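Local coordinates for dehydrogenase (Chromobacterium violaceum, PDB 3Q2I), which binds NADH and UDP-GlcNAcA and probably oxidises the sugar nucleotide during biosynthesis of 2,3-diacetamido-2,3-dideoxy-D-mannuronic acid, at residues T83-H88 with A175-T180; T104-A109 with Q191-V196; V131-R136 with L329-L334. All coordinates share one frame; numbering follows the deposited sequence.

How the contacts relate
All three contacts join the Rossmann domain to the C-terminal alpha/beta domain. Along the chain the Rossmann segments come first, 83-88, 104-109 and 131-136, in the loops after strands 78-81, 101-104 and 129-131, three consecutive neighbours of the parallel sheet. Their partners follow: loop 175-180, the start of helix 193-203, and helix 325-344. The centres of contacts 2 and 3 are about 6 Å apart, those of contacts 1 and 2 about 13 Å, and those of contacts 1 and 3 about 18 Å. The dinucleotide runs past them: contact 1 holds its pyrophosphate and nicotinamide ribose, contact 2 the ribose and carboxamide, contact 3 the carboxamide, so coenzyme binding and the domain interface share the same Rossmann loops.

Contact 1: residues T83-H88 with A175-T180; sequences TPSGLH and AGWRGT. With NAI (1,4-dihydronicotinamide adenine dinucleotide), chain B.
Pro84 and Trp177 make a CH-pi contact beside the coenzyme, where the loop following strand 78-81 of the NAD-binding Rossmann fold meets a loop of the C-terminal domain made of two overlapping beta turns (type I from Ala175 to Arg178, type II from Trp177 to Thr180). Pro84 lays its CG over the face of Trp177, 3.6 Å from the centroid of the five-membered ring and only 12° off the ring normal, while its CB leans toward the six-membered half. The other face of the indole is covered by CG of Arg178, so the ring is clamped. Trp177 CG lies between its backbone N and carbonyl carbon (chi1 74°), which swings the indole toward Pro84 and puts its NE1 at the coenzyme. NE1 donates to NAI O1A at 2.9 Å with an angle of 164°, close to the ring plane. Arg178 takes the other phosphate, NH1 to NAI O1N at 2.9 Å; the two neighbours thus grip one pyrophosphate oxygen on each phosphorus. On the Rossmann side His88 NE2 donates to Thr83 O at 2.8 Å. Ser85 OG is hydrogen-bonded to the ribose hydroxyl NAI O3D at 2.8 Å.

Contact 2: residues T104-A109 with Q191-V196; sequences TEKPMA and QASHYV. With NAI (1,4-dihydronicotinamide adenine dinucleotide), chain B.
Ser193 and His194, at the start of helix 193-203, both close on the side chain of Lys106. Just ahead of them Ala192 occupies the N-cap position, and its carbonyl oxygen accepts from the backbone N of both Tyr195 and Val196, the first bonds of the helix. Ser193 comes next. Its CB points toward the Rossmann loop, and OG meets the end of the lysine, 3.1 Å from Lys106 CE. Both polar ends have their clear bonds elsewhere: Ser193 OG and Lys106 NZ are each hydrogen-bonded to Asn190 O, and NZ also binds O4' of the UDP-sugar. The lysine chain folds back about CB-CG (chi2 74°), which brings CE and NZ up to Ser193 and Asn190.

Glu105, Lys106 and Pro107, with a cis peptide bond before the proline, form the Glu-Lys-Pro signature of this oxidoreductase family, placed in the loop after strand 101-104 of the Rossmann fold. Lys106 O takes the ribose hydroxyl NAI O2D at 2.7 Å. Glu105 OE2 accepts from the carboxamide nitrogen NAI N7N at 2.8 Å, almost straight at 170°, and on its anti side from Lys106 N at 3.1 Å. Its other oxygen is held by His28 and His304, so the carboxylate has little freedom to rotate.

His194 follows on the helix. Its side chain crosses that of Lys106 at about a right angle, and Lys106 CE comes obliquely to the ring, 3.6 Å from His194 NE2. The imidazole presents its edge to the nicotinamide amide: His194 NE2 donates to NAI O7N at 2.8 Å, at an angle of 166°.

Contact 3: residues V131-R136 with L329-L334; sequences VVKQNR and LKSLEL. With NAI (1,4-dihydronicotinamide adenine dinucleotide), chain B.
Lys133 and Ser331 meet with no flat group between them; the flat groups belong to the next residue along, where the amide of Gln134 confronts the carboxamide of the nicotinamide. Two hydrogen bonds join these amides. Gln134 NE2 donates to NAI O7N at 2.8 Å, and NAI N7N donates back to Gln134 OE1 at 3.0 Å. The two planes are twisted by roughly 50°, so the pair is not flat although both bonds run nearly straight. Val132 CG1 approaches N7N more loosely.

Lys133 points the other way, away from the coenzyme and toward helix 325-344. Its chain is extended as far as CE and then bends (chi4 -81°), which brings NZ to Ser331, where it donates to OG at 2.9 Å. A water lies alongside, accepting from Ser331 N at 2.9 Å and, weakly, from Lys133 NZ at 3.2 Å, so direct and water-mediated links run side by side. The stronger partner of the buried ammonium is outside: NZ makes a salt bridge with Asp197 OD1, while Arg136 NE pairs with the other oxygen of that carboxylate. Asp197 lies on helix 193-203, so the lysine ties together two helices.

In the Rossmann fold the loop at the C-terminal end of parallel strand 129-131 thus forms part of the nicotinamide site, with Gln134 on the carboxamide and Lys133 on the helices of the C-terminal domain.

Contact 1: residues T83-H88 with A175-T180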
loop_
_atom_site.group_PDB
_atom_site.type_symbol
_atom_site.label_atom_id
_atom_site.label_comp_id
_atom_site.label_asym_id
_atom_site.label_seq_id
_atom_site.Cartn_x
_atom_site.Cartn_y
_atom_site.Cartn_z
ATOM N N THR A 83 0.773 36.176 19.134
ATOM C CA THR A 83 0.824 36.342 17.683
ATOM C C THR A 83 0.080 35.230 16.947
ATOM O O THR A 83 -0.384 34.266 17.565
ATOM C CB THR A 83 2.279 36.321 17.221
ATOM O OG1 THR A 83 2.979 35.264 17.906
ATOM C CG2 THR A 83 2.976 37.670 17.563
ATOM N N PRO A 84 -0.084 35.407 15.639
ATOM C CA PRO A 84 -0.603 34.279 14.864
ATOM C C PRO A 84 0.104 32.944 15.173
ATOM O O PRO A 84 1.325 32.915 15.334
ATOM C CB PRO A 84 -0.278 34.719 13.441
ATOM C CG PRO A 84 -0.475 36.255 13.473
ATOM C CD PRO A 84 0.187 36.603 14.812
ATOM N N SER A 85 -0.661 31.859 15.195
ATOM C CA SER A 85 -0.189 30.586 15.728
ATOM C C SER A 85 1.072 30.102 15.035
ATOM O O SER A 85 2.004 29.620 15.708
ATOM C CB SER A 85 -1.276 29.502 15.679
ATOM O OG SER A 85 -2.487 30.043 16.225
ATOM N N GLY A 86 1.116 30.209 13.702
ATOM C CA GLY A 86 2.257 29.719 12.909
ATOM C C GLY A 86 3.562 30.475 13.133
ATOM O O GLY A 86 4.641 30.055 12.702
ATOM N N LEU A 87 3.461 31.633 13.822
ATOM C CA LEU A 87 4.664 32.341 14.232
ATOM C C LEU A 87 5.204 31.938 15.606
ATOM O O LEU A 87 6.369 32.195 15.891
ATOM C CB LEU A 87 4.355 33.867 14.255
ATOM C CG LEU A 87 4.148 34.473 12.863
ATOM C CD1 LEU A 87 3.870 35.956 13.132
ATOM C CD2 LEU A 87 5.313 34.290 11.936
ATOM N N HIS A 88 4.428 31.213 16.391
ATOM C CA HIS A 88 4.890 30.884 17.759
ATOM C C HIS A 88 6.235 30.163 17.730
ATOM O O HIS A 88 7.084 30.379 18.560
ATOM C CB HIS A 88 3.889 30.077 18.599
ATOM C CG HIS A 88 2.544 30.729 18.739
ATOM N ND1 HIS A 88 1.414 30.037 19.101
ATOM C CD2 HIS A 88 2.147 32.010 18.531
ATOM C CE1 HIS A 88 0.384 30.865 19.182
ATOM N NE2 HIS A 88 0.806 32.062 18.821
ATOM N N ALA A 175 -8.325 38.782 9.505
ATOM C CA ALA A 175 -6.883 38.935 9.272
ATOM C C ALA A 175 -6.311 37.847 8.356
ATOM O O ALA A 175 -6.869 36.734 8.286
ATOM C CB ALA A 175 -6.113 38.926 10.594
ATOM N N GLY A 176 -5.231 38.176 7.647
ATOM C CA GLY A 176 -4.719 37.379 6.533
ATOM C C GLY A 176 -4.295 36.005 7.042
ATOM O O GLY A 176 -4.436 35.011 6.320
ATOM N N TRP A 177 -3.763 35.959 8.256
ATOM C CA TRP A 177 -3.240 34.719 8.821
ATOM C C TRP A 177 -4.340 33.712 9.048
ATOM O O TRP A 177 -4.067 32.494 9.098
ATOM C CB TRP A 177 -2.455 34.981 10.144
ATOM C CG TRP A 177 -3.268 35.314 11.363
ATOM C CD1 TRP A 177 -3.614 36.578 11.814
ATOM C CD2 TRP A 177 -3.718 34.405 12.362
ATOM N NE1 TRP A 177 -4.278 36.486 13.001
ATOM C CE2 TRP A 177 -4.310 35.166 13.394
ATOM C CE3 TRP A 177 -3.627 33.012 12.518
ATOM C CZ2 TRP A 177 -4.899 34.582 14.510
ATOM C CZ3 TRP A 177 -4.211 32.439 13.624
ATOM C CH2 TRP A 177 -4.810 33.215 14.640
ATOM N N ARG A 178 -5.575 34.157 9.258
ATOM C CA ARG A 178 -6.623 33.257 9.738
ATOM C C ARG A 178 -7.068 32.387 8.560
ATOM O O ARG A 178 -7.154 32.857 7.428
ATOM C CB ARG A 178 -7.828 34.057 10.249
ATOM C CG ARG A 178 -7.517 34.780 11.602
ATOM C CD ARG A 178 -8.765 35.573 11.970
ATOM N NE ARG A 178 -8.524 36.389 13.178
ATOM C CZ ARG A 178 -8.409 35.906 14.410
ATOM N NH1 ARG A 178 -8.215 36.769 15.434
ATOM N NH2 ARG A 178 -8.434 34.597 14.657
ATOM N N GLY A 179 -7.317 31.118 8.878
ATOM C CA GLY A 179 -7.845 30.190 7.879
ATOM C C GLY A 179 -6.793 29.588 6.977
ATOM O O GLY A 179 -7.127 29.003 5.949
ATOM N N THR A 180 -5.517 29.709 7.327
ATOM C CA THR A 180 -4.390 29.243 6.518
ATOM C C THR A 180 -3.717 28.065 7.222
ATOM O O THR A 180 -3.728 27.959 8.470
ATOM C CB THR A 180 -3.258 30.318 6.300
ATOM O OG1 THR A 180 -2.621 30.656 7.556
ATOM C CG2 THR A 180 -3.812 31.562 5.654
HETATM P PA NAI B . -5.091 38.655 16.291
HETATM O O1A NAI B . -5.021 38.665 14.819
HETATM O O2A NAI B . -6.273 39.432 17.023
HETATM O O5B NAI B . -3.765 39.166 16.981
HETATM C C5B NAI B . -2.770 39.388 16.022
HETATM C C4B NAI B . -1.678 40.234 16.661
HETATM O O4B NAI B . -0.338 39.809 16.359
HETATM C C3B NAI B . -1.973 41.465 15.802
HETATM O O3B NAI B . -2.127 42.632 16.624
HETATM C C2B NAI B . -0.856 41.485 14.745
HETATM O O2B NAI B . -0.530 42.779 14.254
HETATM C C1B NAI B . 0.276 40.899 15.621
HETATM N N9A NAI B . 1.420 40.441 14.867
HETATM C C8A NAI B . 1.399 39.688 13.717
HETATM N N7A NAI B . 2.628 39.417 13.379
HETATM C C5A NAI B . 3.506 39.883 14.329
HETATM C C6A NAI B . 4.907 39.902 14.490
HETATM N N6A NAI B . 5.757 39.297 13.588
HETATM N N1A NAI B . 5.421 40.524 15.564
HETATM C C2A NAI B . 4.620 41.116 16.426
HETATM N N3A NAI B . 3.292 41.147 16.342
HETATM C C4A NAI B . 2.717 40.553 15.275
HETATM O O3 NAI B . -5.180 37.135 16.760
HETATM P PN NAI B . -5.650 36.560 18.116
HETATM O O1N NAI B . -7.072 36.081 18.038
HETATM O O2N NAI B . -5.306 37.429 19.351
HETATM O O5D NAI B . -4.971 35.086 18.234
HETATM C C5D NAI B . -3.657 35.229 18.720
HETATM C C4D NAI B . -3.082 33.886 19.160
HETATM O O4D NAI B . -3.857 33.512 20.311
HETATM C C3D NAI B . -3.327 32.716 18.165
HETATM O O3D NAI B . -2.228 31.817 18.328
HETATM C C2D NAI B . -4.589 32.035 18.709
HETATM O O2D NAI B . -4.607 30.634 18.443
HETATM C C1D NAI B . -4.479 32.241 20.248
HETATM N N1N NAI B . -5.760 32.231 20.916
HETATM C C2N NAI B . -5.930 31.468 21.975
HETATM C C3N NAI B . -7.165 31.353 22.625
HETATM C C7N NAI B . -7.330 30.517 23.834
HETATM O O7N NAI B . -8.375 30.017 24.209
HETATM N N7N NAI B . -6.251 30.249 24.627
HETATM C C4N NAI B . -8.260 32.018 22.037
HETATM C C5N NAI B . -8.008 32.888 20.991
HETATM C C6N NAI B . -6.758 32.979 20.431
#

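Contact 2: residues T104-A109 with Q191-V196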
loop_
_atom_site.group_PDB
_atom_site.type_symbol
_atom_site.label_atom_id
_atom_site.label_comp_id
_atom_site.label_asym_id
_atom_site.label_seq_id
_atom_site.Cartn_x
_atom_site.Cartn_y
_atom_site.Cartn_z
ATOM N N THR A 104 3.630 30.443 25.410
ATOM C CA THR A 104 3.046 30.596 24.071
ATOM C C THR A 104 1.550 30.345 24.166
ATOM O O THR A 104 1.088 29.461 24.895
ATOM C CB THR A 104 3.686 29.614 23.026
ATOM O OG1 THR A 104 3.009 29.833 21.766
ATOM C CG2 THR A 104 3.454 28.160 23.498
ATOM N N GLU A 105 0.760 31.167 23.470
ATOM C CA GLU A 105 -0.632 30.830 23.263
ATOM C C GLU A 105 -0.741 29.503 22.469
ATOM O O GLU A 105 0.236 29.074 21.859
ATOM C CB GLU A 105 -1.376 31.947 22.561
ATOM C CG GLU A 105 -2.122 32.848 23.572
ATOM C CD GLU A 105 -3.239 32.169 24.308
ATOM O OE1 GLU A 105 -3.792 32.750 25.288
ATOM O OE2 GLU A 105 -3.592 31.003 24.028
ATOM N N LYS A 106 -1.899 28.887 22.581
ATOM C CA LYS A 106 -2.197 27.663 21.819
ATOM C C LYS A 106 -2.590 28.072 20.415
ATOM O O LYS A 106 -3.028 29.193 20.142
ATOM C CB LYS A 106 -3.331 26.900 22.498
ATOM C CG LYS A 106 -4.671 27.661 22.504
ATOM C CD LYS A 106 -5.352 27.676 21.133
ATOM C CE LYS A 106 -6.872 27.689 21.228
ATOM N NZ LYS A 106 -7.583 27.789 19.873
ATOM N N PRO A 107 -2.501 27.141 19.463
ATOM C CA PRO A 107 -1.674 25.948 19.677
ATOM C C PRO A 107 -0.209 26.358 19.595
ATOM O O PRO A 107 0.120 27.410 19.049
ATOM C CB PRO A 107 -2.013 25.088 18.449
ATOM C CG PRO A 107 -2.280 26.110 17.339
ATOM C CD PRO A 107 -2.939 27.334 18.068
ATOM N N MET A 108 0.668 25.535 20.159
ATOM C CA MET A 108 2.067 25.902 20.217
ATOM C C MET A 108 2.731 26.020 18.852
ATOM O O MET A 108 3.657 26.791 18.661
ATOM C CB MET A 108 2.883 25.010 21.148
ATOM C CG MET A 108 2.968 23.577 20.583
ATOM S SD MET A 108 3.507 22.327 21.807
ATOM C CE MET A 108 5.179 22.858 22.110
ATOM N N ALA A 109 2.251 25.213 17.892
ATOM C CA ALA A 109 2.776 25.252 16.530
ATOM C C ALA A 109 1.679 24.782 15.593
ATOM O O ALA A 109 0.649 24.290 16.067
ATOM C CB ALA A 109 4.033 24.321 16.363
ATOM N N GLN A 191 -10.213 26.124 16.380
ATOM C CA GLN A 191 -11.422 26.397 17.184
ATOM C C GLN A 191 -11.698 25.391 18.276
ATOM O O GLN A 191 -11.963 25.733 19.443
ATOM C CB GLN A 191 -12.650 26.647 16.297
ATOM C CG GLN A 191 -12.539 27.948 15.494
ATOM C CD GLN A 191 -11.762 27.770 14.199
ATOM O OE1 GLN A 191 -11.722 26.685 13.593
ATOM N NE2 GLN A 191 -11.121 28.826 13.761
ATOM N N ALA A 192 -11.557 24.112 17.935
ATOM C CA ALA A 192 -11.829 23.060 18.893
ATOM C C ALA A 192 -10.596 22.513 19.630
ATOM O O ALA A 192 -10.653 21.410 20.185
ATOM C CB ALA A 192 -12.586 21.926 18.163
ATOM N N SER A 193 -9.455 23.211 19.600
ATOM C CA SER A 193 -8.239 22.649 20.143
ATOM C C SER A 193 -8.322 22.311 21.632
ATOM O O SER A 193 -7.657 21.386 22.061
ATOM C CB SER A 193 -7.001 23.496 19.829
ATOM O OG SER A 193 -7.239 24.772 20.367
ATOM N N HIS A 194 -9.129 23.037 22.388
ATOM C CA HIS A 194 -9.268 22.737 23.825
ATOM C C HIS A 194 -10.044 21.445 24.064
ATOM O O HIS A 194 -10.079 20.931 25.177
ATOM C CB HIS A 194 -9.932 23.913 24.587
ATOM C CG HIS A 194 -9.128 25.182 24.626
ATOM N ND1 HIS A 194 -7.934 25.286 25.301
ATOM C CD2 HIS A 194 -9.412 26.432 24.191
ATOM C CE1 HIS A 194 -7.463 26.518 25.194
ATOM N NE2 HIS A 194 -8.346 27.238 24.526
ATOM N N TYR A 195 -10.749 20.968 23.030
ATOM C CA TYR A 195 -11.469 19.705 23.099
ATOM C C TYR A 195 -10.588 18.565 22.592
ATOM O O TYR A 195 -10.613 17.479 23.166
ATOM C CB TYR A 195 -12.785 19.789 22.308
ATOM C CG TYR A 195 -13.763 20.788 22.896
ATOM C CD1 TYR A 195 -14.880 20.380 23.626
ATOM C CD2 TYR A 195 -13.583 22.144 22.677
ATOM C CE1 TYR A 195 -15.751 21.311 24.164
ATOM C CE2 TYR A 195 -14.458 23.095 23.238
ATOM C CZ TYR A 195 -15.528 22.647 23.984
ATOM O OH TYR A 195 -16.375 23.594 24.580
ATOM N N VAL A 196 -9.785 18.820 21.557
ATOM C CA VAL A 196 -8.766 17.842 21.156
ATOM C C VAL A 196 -7.895 17.516 22.360
ATOM O O VAL A 196 -7.498 16.357 22.587
ATOM C CB VAL A 196 -7.872 18.333 19.951
ATOM C CG1 VAL A 196 -6.762 17.294 19.698
ATOM C CG2 VAL A 196 -8.785 18.539 18.735
HETATM P PA NAI B . -5.091 38.655 16.291
HETATM O O1A NAI B . -5.021 38.665 14.819
HETATM O O2A NAI B . -6.273 39.432 17.023
HETATM O O5B NAI B . -3.765 39.166 16.981
HETATM C C5B NAI B . -2.770 39.388 16.022
HETATM C C4B NAI B . -1.678 40.234 16.661
HETATM O O4B NAI B . -0.338 39.809 16.359
HETATM C C3B NAI B . -1.973 41.465 15.802
HETATM O O3B NAI B . -2.127 42.632 16.624
HETATM C C2B NAI B . -0.856 41.485 14.745
HETATM O O2B NAI B . -0.530 42.779 14.254
HETATM C C1B NAI B . 0.276 40.899 15.621
HETATM N N9A NAI B . 1.420 40.441 14.867
HETATM C C8A NAI B . 1.399 39.688 13.717
HETATM N N7A NAI B . 2.628 39.417 13.379
HETATM C C5A NAI B . 3.506 39.883 14.329
HETATM C C6A NAI B . 4.907 39.902 14.490
HETATM N N6A NAI B . 5.757 39.297 13.588
HETATM N N1A NAI B . 5.421 40.524 15.564
HETATM C C2A NAI B . 4.620 41.116 16.426
HETATM N N3A NAI B . 3.292 41.147 16.342
HETATM C C4A NAI B . 2.717 40.553 15.275
HETATM O O3 NAI B . -5.180 37.135 16.760
HETATM P PN NAI B . -5.650 36.560 18.116
HETATM O O1N NAI B . -7.072 36.081 18.038
HETATM O O2N NAI B . -5.306 37.429 19.351
HETATM O O5D NAI B . -4.971 35.086 18.234
HETATM C C5D NAI B . -3.657 35.229 18.720
HETATM C C4D NAI B . -3.082 33.886 19.160
HETATM O O4D NAI B . -3.857 33.512 20.311
HETATM C C3D NAI B . -3.327 32.716 18.165
HETATM O O3D NAI B . -2.228 31.817 18.328
HETATM C C2D NAI B . -4.589 32.035 18.709
HETATM O O2D NAI B . -4.607 30.634 18.443
HETATM C C1D NAI B . -4.479 32.241 20.248
HETATM N N1N NAI B . -5.760 32.231 20.916
HETATM C C2N NAI B . -5.930 31.468 21.975
HETATM C C3N NAI B . -7.165 31.353 22.625
HETATM C C7N NAI B . -7.330 30.517 23.834
HETATM O O7N NAI B . -8.375 30.017 24.209
HETATM N N7N NAI B . -6.251 30.249 24.627
HETATM C C4N NAI B . -8.260 32.018 22.037
HETATM C C5N NAI B . -8.008 32.888 20.991
HETATM C C6N NAI B . -6.758 32.979 20.431
#

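Contact 3: residues V131-R136 with L329-L334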
loop_
_atom_site.group_PDB
_atom_site.type_symbol
_atom_site.label_atom_id
_atom_site.label_comp_id
_atom_site.label_asym_id
_atom_site.label_seq_id
_atom_site.Cartn_x
_atom_site.Cartn_y
_atom_site.Cartn_z
ATOM N N VAL A 131 2.655 26.488 27.791
ATOM C CA VAL A 131 1.676 26.547 26.690
ATOM C C VAL A 131 0.362 26.797 27.373
ATOM O O VAL A 131 -0.014 26.108 28.329
ATOM C CB VAL A 131 1.642 25.207 25.909
ATOM C CG1 VAL A 131 0.574 25.312 24.785
ATOM C CG2 VAL A 131 3.027 24.870 25.358
ATOM N N VAL A 132 -0.392 27.764 26.858
ATOM C CA VAL A 132 -1.653 28.154 27.466
ATOM C C VAL A 132 -2.765 27.190 27.156
ATOM O O VAL A 132 -3.254 27.177 26.024
ATOM C CB VAL A 132 -2.049 29.577 27.030
ATOM C CG1 VAL A 132 -3.380 29.913 27.651
ATOM C CG2 VAL A 132 -0.957 30.584 27.324
ATOM N N LYS A 133 -3.153 26.392 28.131
ATOM C CA LYS A 133 -4.347 25.533 28.076
ATOM C C LYS A 133 -5.246 25.901 29.270
ATOM O O LYS A 133 -5.381 25.166 30.265
ATOM C CB LYS A 133 -3.935 24.054 28.122
ATOM C CG LYS A 133 -3.269 23.548 26.847
ATOM C CD LYS A 133 -2.758 22.111 26.971
ATOM C CE LYS A 133 -2.031 21.686 25.683
ATOM N NZ LYS A 133 -3.125 21.293 24.715
ATOM N N GLN A 134 -5.929 27.025 29.112
ATOM C CA GLN A 134 -6.613 27.625 30.263
ATOM C C GLN A 134 -7.929 26.934 30.596
ATOM O O GLN A 134 -8.473 27.112 31.693
ATOM C CB GLN A 134 -6.705 29.141 30.057
ATOM C CG GLN A 134 -7.892 29.640 29.247
ATOM C CD GLN A 134 -7.736 29.413 27.774
ATOM O OE1 GLN A 134 -6.708 28.915 27.320
ATOM N NE2 GLN A 134 -8.736 29.830 27.010
ATOM N N ASN A 135 -8.461 26.124 29.690
ATOM C CA ASN A 135 -9.743 25.437 29.940
ATOM C C ASN A 135 -9.705 24.259 30.908
ATOM O O ASN A 135 -10.731 23.822 31.425
ATOM C CB ASN A 135 -10.326 24.946 28.593
ATOM C CG ASN A 135 -11.663 25.564 28.230
ATOM O OD1 ASN A 135 -11.963 26.712 28.582
ATOM N ND2 ASN A 135 -12.454 24.827 27.419
ATOM N N ARG A 136 -8.518 23.672 31.090
ATOM C CA ARG A 136 -8.338 22.478 31.900
ATOM C C ARG A 136 -8.812 22.734 33.336
ATOM O O ARG A 136 -9.293 21.827 33.983
ATOM C CB ARG A 136 -6.859 22.087 31.957
ATOM C CG ARG A 136 -6.341 21.455 30.662
ATOM C CD ARG A 136 -5.046 20.748 30.982
ATOM N NE ARG A 136 -4.591 20.129 29.727
ATOM C CZ ARG A 136 -3.447 19.459 29.647
ATOM N NH1 ARG A 136 -2.669 19.334 30.724
ATOM N NH2 ARG A 136 -3.046 18.927 28.492
ATOM N N LEU A 329 2.913 19.139 23.399
ATOM C CA LEU A 329 3.174 18.276 22.236
ATOM C C LEU A 329 2.165 17.144 22.192
ATOM O O LEU A 329 2.006 16.546 21.086
ATOM C CB LEU A 329 4.569 17.681 22.362
ATOM C CG LEU A 329 5.751 18.625 22.122
ATOM C CD1 LEU A 329 7.050 17.854 22.394
ATOM C CD2 LEU A 329 5.750 19.217 20.724
ATOM N N LYS A 330 1.593 16.743 23.334
ATOM C CA LYS A 330 0.663 15.591 23.305
ATOM C C LYS A 330 -0.532 15.905 22.423
ATOM O O LYS A 330 -0.902 15.070 21.561
ATOM C CB LYS A 330 0.210 15.131 24.695
ATOM C CG LYS A 330 1.406 14.743 25.544
ATOM C CD LYS A 330 0.921 14.422 26.942
ATOM C CE LYS A 330 2.048 14.110 27.879
ATOM N NZ LYS A 330 1.472 13.859 29.247
ATOM N N SER A 331 -1.181 17.049 22.588
ATOM C CA SER A 331 -2.324 17.344 21.715
ATOM C C SER A 331 -1.856 17.762 20.336
ATOM O O SER A 331 -2.573 17.515 19.362
ATOM C CB SER A 331 -3.329 18.334 22.321
ATOM O OG SER A 331 -2.834 19.647 22.308
ATOM N N LEU A 332 -0.721 18.442 20.204
ATOM C CA LEU A 332 -0.241 18.791 18.864
ATOM C C LEU A 332 -0.023 17.513 18.083
ATOM O O LEU A 332 -0.396 17.478 16.894
ATOM C CB LEU A 332 1.084 19.555 18.940
ATOM C CG LEU A 332 1.700 19.951 17.601
ATOM C CD1 LEU A 332 0.789 20.924 16.851
ATOM C CD2 LEU A 332 3.058 20.576 17.773
ATOM N N GLU A 333 0.559 16.495 18.709
ATOM C CA GLU A 333 0.861 15.258 17.931
ATOM C C GLU A 333 -0.460 14.641 17.461
ATOM O O GLU A 333 -0.548 14.142 16.307
ATOM C CB GLU A 333 1.611 14.306 18.882
ATOM C CG GLU A 333 2.035 13.056 18.113
ATOM C CD GLU A 333 2.638 12.012 19.036
ATOM O OE1 GLU A 333 3.635 11.403 18.631
ATOM O OE2 GLU A 333 2.179 11.864 20.199
ATOM N N LEU A 334 -1.522 14.701 18.265
ATOM C CA LEU A 334 -2.834 14.219 17.813
ATOM C C LEU A 334 -3.350 15.037 16.642
ATOM O O LEU A 334 -3.905 14.488 15.702
ATOM C CB LEU A 334 -3.862 14.228 18.949
ATOM C CG LEU A 334 -3.750 13.073 19.912
ATOM C CD1 LEU A 334 -4.668 13.414 21.102
ATOM C CD2 LEU A 334 -4.209 11.793 19.191
HETATM P PA NAI B . -5.091 38.655 16.291
HETATM O O1A NAI B . -5.021 38.665 14.819
HETATM O O2A NAI B . -6.273 39.432 17.023
HETATM O O5B NAI B . -3.765 39.166 16.981
HETATM C C5B NAI B . -2.770 39.388 16.022
HETATM C C4B NAI B . -1.678 40.234 16.661
HETATM O O4B NAI B . -0.338 39.809 16.359
HETATM C C3B NAI B . -1.973 41.465 15.802
HETATM O O3B NAI B . -2.127 42.632 16.624
HETATM C C2B NAI B . -0.856 41.485 14.745
HETATM O O2B NAI B . -0.530 42.779 14.254
HETATM C C1B NAI B . 0.276 40.899 15.621
HETATM N N9A NAI B . 1.420 40.441 14.867
HETATM C C8A NAI B . 1.399 39.688 13.717
HETATM N N7A NAI B . 2.628 39.417 13.379
HETATM C C5A NAI B . 3.506 39.883 14.329
HETATM C C6A NAI B . 4.907 39.902 14.490
HETATM N N6A NAI B . 5.757 39.297 13.588
HETATM N N1A NAI B . 5.421 40.524 15.564
HETATM C C2A NAI B . 4.620 41.116 16.426
HETATM N N3A NAI B . 3.292 41.147 16.342
HETATM C C4A NAI B . 2.717 40.553 15.275
HETATM O O3 NAI B . -5.180 37.135 16.760
HETATM P PN NAI B . -5.650 36.560 18.116
HETATM O O1N NAI B . -7.072 36.081 18.038
HETATM O O2N NAI B . -5.306 37.429 19.351
HETATM O O5D NAI B . -4.971 35.086 18.234
HETATM C C5D NAI B . -3.657 35.229 18.720
HETATM C C4D NAI B . -3.082 33.886 19.160
HETATM O O4D NAI B . -3.857 33.512 20.311
HETATM C C3D NAI B . -3.327 32.716 18.165
HETATM O O3D NAI B . -2.228 31.817 18.328
HETATM C C2D NAI B . -4.589 32.035 18.709
HETATM O O2D NAI B . -4.607 30.634 18.443
HETATM C C1D NAI B . -4.479 32.241 20.248
HETATM N N1N NAI B . -5.760 32.231 20.916
HETATM C C2N NAI B . -5.930 31.468 21.975
HETATM C C3N NAI B . -7.165 31.353 22.625
HETATM C C7N NAI B . -7.330 30.517 23.834
HETATM O O7N NAI B . -8.375 30.017 24.209
HETATM N N7N NAI B . -6.251 30.249 24.627
HETATM C C4N NAI B . -8.260 32.018 22.037
HETATM C C5N NAI B . -8.008 32.888 20.991
HETATM C C6N NAI B . -6.758 32.979 20.431
HETATM O O HOH W 1 -1.391 18.583 25.061
#